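Local atomic coordinates of transcriptional regulator, TetR family (Thermus thermophilus, PDB entry 3VPR), a protein that probably binds operator DNA through a helix-turn-helix domain and acts as a dimeric transcriptional repressor of the TetR family. Residues 151-161 / 170-181. Numbering follows the deposited sequence.
Sequences VLSMLNWMIRW and AEEVARAYHDLI
Tyr177 lays one ring face against selenomethionine Met154, whose CB sits 4.2 Å from the ring centroid, 24° off the normal, in a CH-pi contact. With CG beside the backbone N (chi1 -66°), the Met154 chain runs past the ring in the opposite sense to the tyrosine; SE approaches the ring obliquely, 4.7 Å from the centroid, a Met-aromatic contact. A bend at chi3 (-95°) then brings CE to Ile181 CD1, at 3.8 Å. The phenol reaches a water that ties three groups together: the water donates to Met154 O, accepts from Trp161 NE1 in the plane of the indole, and its O is hydrogen-bonded to Tyr177 OH at 2.9 Å. In this C-terminal, all-helical TetR domain, the contact joins the last two helices, 144-161 and 170-183, which run roughly antiparallel. Trp161 and Tyr177 come from opposite directions, Trp161 CZ2 meeting Tyr177 OH obliquely at 3.3 Å. Val173 CG1 lies at the indole edge, near its plane, 3.8 Å from Trp161 CH2; Arg149 of the second subunit makes a cation-pi contact with this indole. At the start of helix 170-183, Met158 CE presses on Ala170 CB at a tight 3.4 Å. Leu155 CD2 rests more loosely on Ala174 CB, 4.3 Å away, and both residues also touch helix 75-92.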
loop_
_atom_site.group_PDB
_atom_site.type_symbol
_atom_site.label_atom_id
_atom_site.label_comp_id
_atom_site.label_asym_id
_atom_site.label_seq_id
_atom_site.Cartn_x
_atom_site.Cartn_y
_atom_site.Cartn_z
ATOM N N VAL A 151 -6.297 0.133 9.907
ATOM C CA VAL A 151 -5.090 0.552 10.604
ATOM C C VAL A 151 -3.802 0.101 9.891
ATOM O O VAL A 151 -2.890 0.906 9.672
ATOM C CB VAL A 151 -5.078 0.002 12.055
ATOM C CG1 VAL A 151 -3.803 0.418 12.766
ATOM C CG2 VAL A 151 -6.289 0.511 12.799
ATOM N N LEU A 152 -3.725 -1.178 9.533
ATOM C CA LEU A 152 -2.537 -1.693 8.862
ATOM C C LEU A 152 -2.334 -0.945 7.544
ATOM O O LEU A 152 -1.198 -0.657 7.150
ATOM C CB LEU A 152 -2.664 -3.207 8.633
ATOM C CG LEU A 152 -2.469 -4.099 9.880
ATOM C CD1 LEU A 152 -2.843 -5.545 9.568
ATOM C CD2 LEU A 152 -1.012 -4.027 10.349
ATOM N N SER A 153 -3.435 -0.606 6.874
ATOM C CA SER A 153 -3.328 0.135 5.623
ATOM C C SER A 153 -2.654 1.482 5.883
ATOM O O SER A 153 -1.784 1.904 5.126
ATOM C CB SER A 153 -4.712 0.358 4.994
ATOM O OG SER A 153 -5.308 -0.882 4.635
HETATM N N MSE A 154 -3.046 2.163 6.953
HETATM C CA MSE A 154 -2.429 3.455 7.235
HETATM C C MSE A 154 -0.928 3.292 7.497
HETATM O O MSE A 154 -0.104 4.025 6.947
HETATM C CB MSE A 154 -3.105 4.128 8.437
HETATM C CG MSE A 154 -4.557 4.532 8.199
HETATM SE SE MSE A 154 -5.440 5.177 9.810
HETATM C CE MSE A 154 -6.286 3.570 10.399
ATOM N N LEU A 155 -0.581 2.317 8.328
ATOM C CA LEU A 155 0.810 2.073 8.679
ATOM C C LEU A 155 1.642 1.546 7.501
ATOM O O LEU A 155 2.699 2.102 7.202
ATOM C CB LEU A 155 0.883 1.094 9.854
ATOM C CG LEU A 155 0.099 1.490 11.114
ATOM C CD1 LEU A 155 -0.032 0.287 12.020
ATOM C CD2 LEU A 155 0.794 2.649 11.841
ATOM N N ASN A 156 1.169 0.498 6.823
ATOM C CA ASN A 156 1.934 -0.072 5.706
ATOM C C ASN A 156 2.020 0.801 4.459
ATOM O O ASN A 156 3.048 0.801 3.787
ATOM C CB ASN A 156 1.406 -1.462 5.326
ATOM C CG ASN A 156 1.611 -2.483 6.435
ATOM O OD1 ASN A 156 2.467 -2.295 7.294
ATOM N ND2 ASN A 156 0.831 -3.570 6.416
ATOM N N TRP A 157 0.963 1.545 4.138
ATOM C CA TRP A 157 1.022 2.414 2.967
ATOM C C TRP A 157 2.159 3.423 3.128
ATOM O O TRP A 157 2.659 3.948 2.140
ATOM C CB TRP A 157 -0.295 3.162 2.760
ATOM C CG TRP A 157 -0.385 3.913 1.440
ATOM C CD1 TRP A 157 -0.656 5.248 1.264
ATOM C CD2 TRP A 157 -0.285 3.353 0.125
ATOM N NE1 TRP A 157 -0.733 5.546 -0.075
ATOM C CE2 TRP A 157 -0.508 4.404 -0.796
ATOM C CE3 TRP A 157 -0.028 2.067 -0.366
ATOM C CZ2 TRP A 157 -0.487 4.204 -2.181
ATOM C CZ3 TRP A 157 -0.008 1.866 -1.747
ATOM C CH2 TRP A 157 -0.234 2.933 -2.636
HETATM N N MSE A 158 2.573 3.691 4.365
HETATM C CA MSE A 158 3.677 4.623 4.615
HETATM C C MSE A 158 4.942 4.215 3.845
HETATM O O MSE A 158 5.779 5.060 3.505
HETATM C CB MSE A 158 4.012 4.689 6.110
HETATM C CG MSE A 158 3.110 5.588 6.953
HETATM SE SE MSE A 158 3.667 5.655 8.838
HETATM C CE MSE A 158 5.184 6.835 8.655
ATOM N N ILE A 159 5.075 2.917 3.585
ATOM C CA ILE A 159 6.217 2.369 2.851
ATOM C C ILE A 159 6.332 2.989 1.455
ATOM O O ILE A 159 7.380 2.906 0.816
ATOM C CB ILE A 159 6.091 0.817 2.709
ATOM C CG1 ILE A 159 6.111 0.164 4.100
ATOM C CG2 ILE A 159 7.226 0.258 1.837
ATOM C CD1 ILE A 159 5.722 -1.317 4.109
ATOM N N ARG A 160 5.260 3.626 0.994
ATOM C CA ARG A 160 5.241 4.237 -0.329
ATOM C C ARG A 160 5.407 5.749 -0.349
ATOM O O ARG A 160 5.861 6.306 -1.348
ATOM C CB ARG A 160 3.943 3.873 -1.054
ATOM C CG ARG A 160 3.912 2.460 -1.613
ATOM C CD ARG A 160 4.952 2.298 -2.711
ATOM N NE ARG A 160 4.798 1.053 -3.459
ATOM C CZ ARG A 160 3.701 0.706 -4.127
ATOM N NH1 ARG A 160 2.638 1.506 -4.146
ATOM N NH2 ARG A 160 3.673 -0.439 -4.794
ATOM N N TRP A 161 5.041 6.420 0.737
ATOM C CA TRP A 161 5.155 7.872 0.763
ATOM C C TRP A 161 6.072 8.455 1.832
ATOM O O TRP A 161 6.448 9.624 1.743
ATOM C CB TRP A 161 3.774 8.520 0.901
ATOM C CG TRP A 161 3.062 8.233 2.208
ATOM C CD1 TRP A 161 2.195 7.208 2.463
ATOM C CD2 TRP A 161 3.138 9.004 3.419
ATOM N NE1 TRP A 161 1.724 7.297 3.749
ATOM C CE2 TRP A 161 2.288 8.388 4.359
ATOM C CE3 TRP A 161 3.844 10.154 3.800
ATOM C CZ2 TRP A 161 2.119 8.888 5.657
ATOM C CZ3 TRP A 161 3.674 10.652 5.092
ATOM C CH2 TRP A 161 2.819 10.017 6.004
ATOM N N ALA A 170 7.980 9.129 11.598
ATOM C CA ALA A 170 7.004 8.084 11.306
ATOM C C ALA A 170 6.103 7.796 12.501
ATOM O O ALA A 170 4.904 7.565 12.353
ATOM C CB ALA A 170 7.711 6.821 10.881
ATOM N N GLU A 171 6.686 7.816 13.688
ATOM C CA GLU A 171 5.933 7.557 14.900
ATOM C C GLU A 171 4.947 8.683 15.239
ATOM O O GLU A 171 3.875 8.426 15.798
ATOM C CB GLU A 171 6.914 7.319 16.044
ATOM C CG GLU A 171 6.328 7.407 17.433
ATOM C CD GLU A 171 7.260 6.811 18.463
ATOM O OE1 GLU A 171 8.480 7.076 18.377
ATOM O OE2 GLU A 171 6.775 6.081 19.355
ATOM N N GLU A 172 5.300 9.926 14.917
ATOM C CA GLU A 172 4.402 11.046 15.201
ATOM C C GLU A 172 3.223 10.970 14.245
ATOM O O GLU A 172 2.084 11.216 14.624
ATOM C CB GLU A 172 5.136 12.383 15.065
ATOM C CG GLU A 172 6.088 12.676 16.229
ATOM C CD GLU A 172 5.361 12.859 17.562
ATOM O OE1 GLU A 172 4.693 13.900 17.739
ATOM O OE2 GLU A 172 5.453 11.961 18.431
ATOM N N VAL A 173 3.509 10.624 12.999
ATOM C CA VAL A 173 2.473 10.443 11.990
ATOM C C VAL A 173 1.523 9.359 12.519
ATOM O O VAL A 173 0.296 9.481 12.448
ATOM C CB VAL A 173 3.083 9.929 10.670
ATOM C CG1 VAL A 173 1.974 9.552 9.696
ATOM C CG2 VAL A 173 4.008 10.981 10.081
ATOM N N ALA A 174 2.107 8.294 13.055
ATOM C CA ALA A 174 1.323 7.186 13.585
ATOM C C ALA A 174 0.449 7.653 14.740
ATOM O O ALA A 174 -0.659 7.146 14.932
ATOM C CB ALA A 174 2.246 6.074 14.045
ATOM N N ARG A 175 0.940 8.629 15.501
ATOM C CA ARG A 175 0.177 9.136 16.636
ATOM C C ARG A 175 -1.030 9.937 16.155
ATOM O O ARG A 175 -2.114 9.859 16.744
ATOM C CB ARG A 175 1.058 9.999 17.543
ATOM C CG ARG A 175 0.351 10.452 18.803
ATOM C CD ARG A 175 1.338 10.974 19.828
ATOM N NE ARG A 175 2.343 9.970 20.170
ATOM C CZ ARG A 175 3.282 10.132 21.098
ATOM N NH1 ARG A 175 4.155 9.164 21.338
ATOM N NH2 ARG A 175 3.344 11.262 21.791
ATOM N N ALA A 176 -0.836 10.703 15.086
ATOM C CA ALA A 176 -1.924 11.492 14.521
ATOM C C ALA A 176 -2.958 10.537 13.920
ATOM O O ALA A 176 -4.160 10.795 13.990
ATOM C CB ALA A 176 -1.396 12.445 13.458
ATOM N N TYR A 177 -2.491 9.425 13.342
ATOM C CA TYR A 177 -3.404 8.435 12.764
ATOM C C TYR A 177 -4.219 7.784 13.880
ATOM O O TYR A 177 -5.412 7.494 13.716
ATOM C CB TYR A 177 -2.640 7.338 12.010
ATOM C CG TYR A 177 -2.157 7.713 10.625
ATOM C CD1 TYR A 177 -2.809 8.686 9.870
ATOM C CD2 TYR A 177 -1.093 7.040 10.043
ATOM C CE1 TYR A 177 -2.411 8.970 8.568
ATOM C CE2 TYR A 177 -0.689 7.313 8.743
ATOM C CZ TYR A 177 -1.353 8.274 8.009
ATOM O OH TYR A 177 -0.980 8.499 6.703
ATOM N N HIS A 178 -3.576 7.560 15.024
ATOM C CA HIS A 178 -4.265 6.937 16.149
ATOM C C HIS A 178 -5.386 7.827 16.657
ATOM O O HIS A 178 -6.498 7.354 16.935
ATOM C CB HIS A 178 -3.290 6.623 17.287
ATOM C CG HIS A 178 -3.970 6.171 18.539
ATOM N ND1 HIS A 178 -4.305 7.038 19.556
ATOM C CD2 HIS A 178 -4.437 4.956 18.912
ATOM C CE1 HIS A 178 -4.949 6.378 20.500
ATOM N NE2 HIS A 178 -5.046 5.112 20.134
ATOM N N ASP A 179 -5.084 9.116 16.784
ATOM C CA ASP A 179 -6.078 10.078 17.238
ATOM C C ASP A 179 -7.237 10.075 16.248
ATOM O O ASP A 179 -8.412 10.066 16.637
ATOM C CB ASP A 179 -5.482 11.491 17.309
ATOM C CG ASP A 179 -6.561 12.564 17.463
ATOM O OD1 ASP A 179 -7.152 12.683 18.554
ATOM O OD2 ASP A 179 -6.837 13.282 16.481
ATOM N N LEU A 180 -6.899 10.063 14.964
ATOM C CA LEU A 180 -7.923 10.085 13.919
ATOM C C LEU A 180 -8.814 8.854 13.932
ATOM O O LEU A 180 -10.031 8.971 13.886
ATOM C CB LEU A 180 -7.267 10.228 12.538
ATOM C CG LEU A 180 -8.213 10.267 11.335
ATOM C CD1 LEU A 180 -9.227 11.404 11.496
ATOM C CD2 LEU A 180 -7.403 10.457 10.058
ATOM N N ILE A 181 -8.212 7.673 14.006
ATOM C CA ILE A 181 -8.983 6.437 13.982
ATOM C C ILE A 181 -9.752 6.216 15.281
ATOM O O ILE A 181 -10.845 5.651 15.276
ATOM C CB ILE A 181 -8.062 5.201 13.689
ATOM C CG1 ILE A 181 -8.913 3.977 13.342
ATOM C CG2 ILE A 181 -7.191 4.875 14.900
ATOM C CD1 ILE A 181 -9.677 4.119 12.052
HETATM O O HOH W 1 -0.179 6.150 5.231
#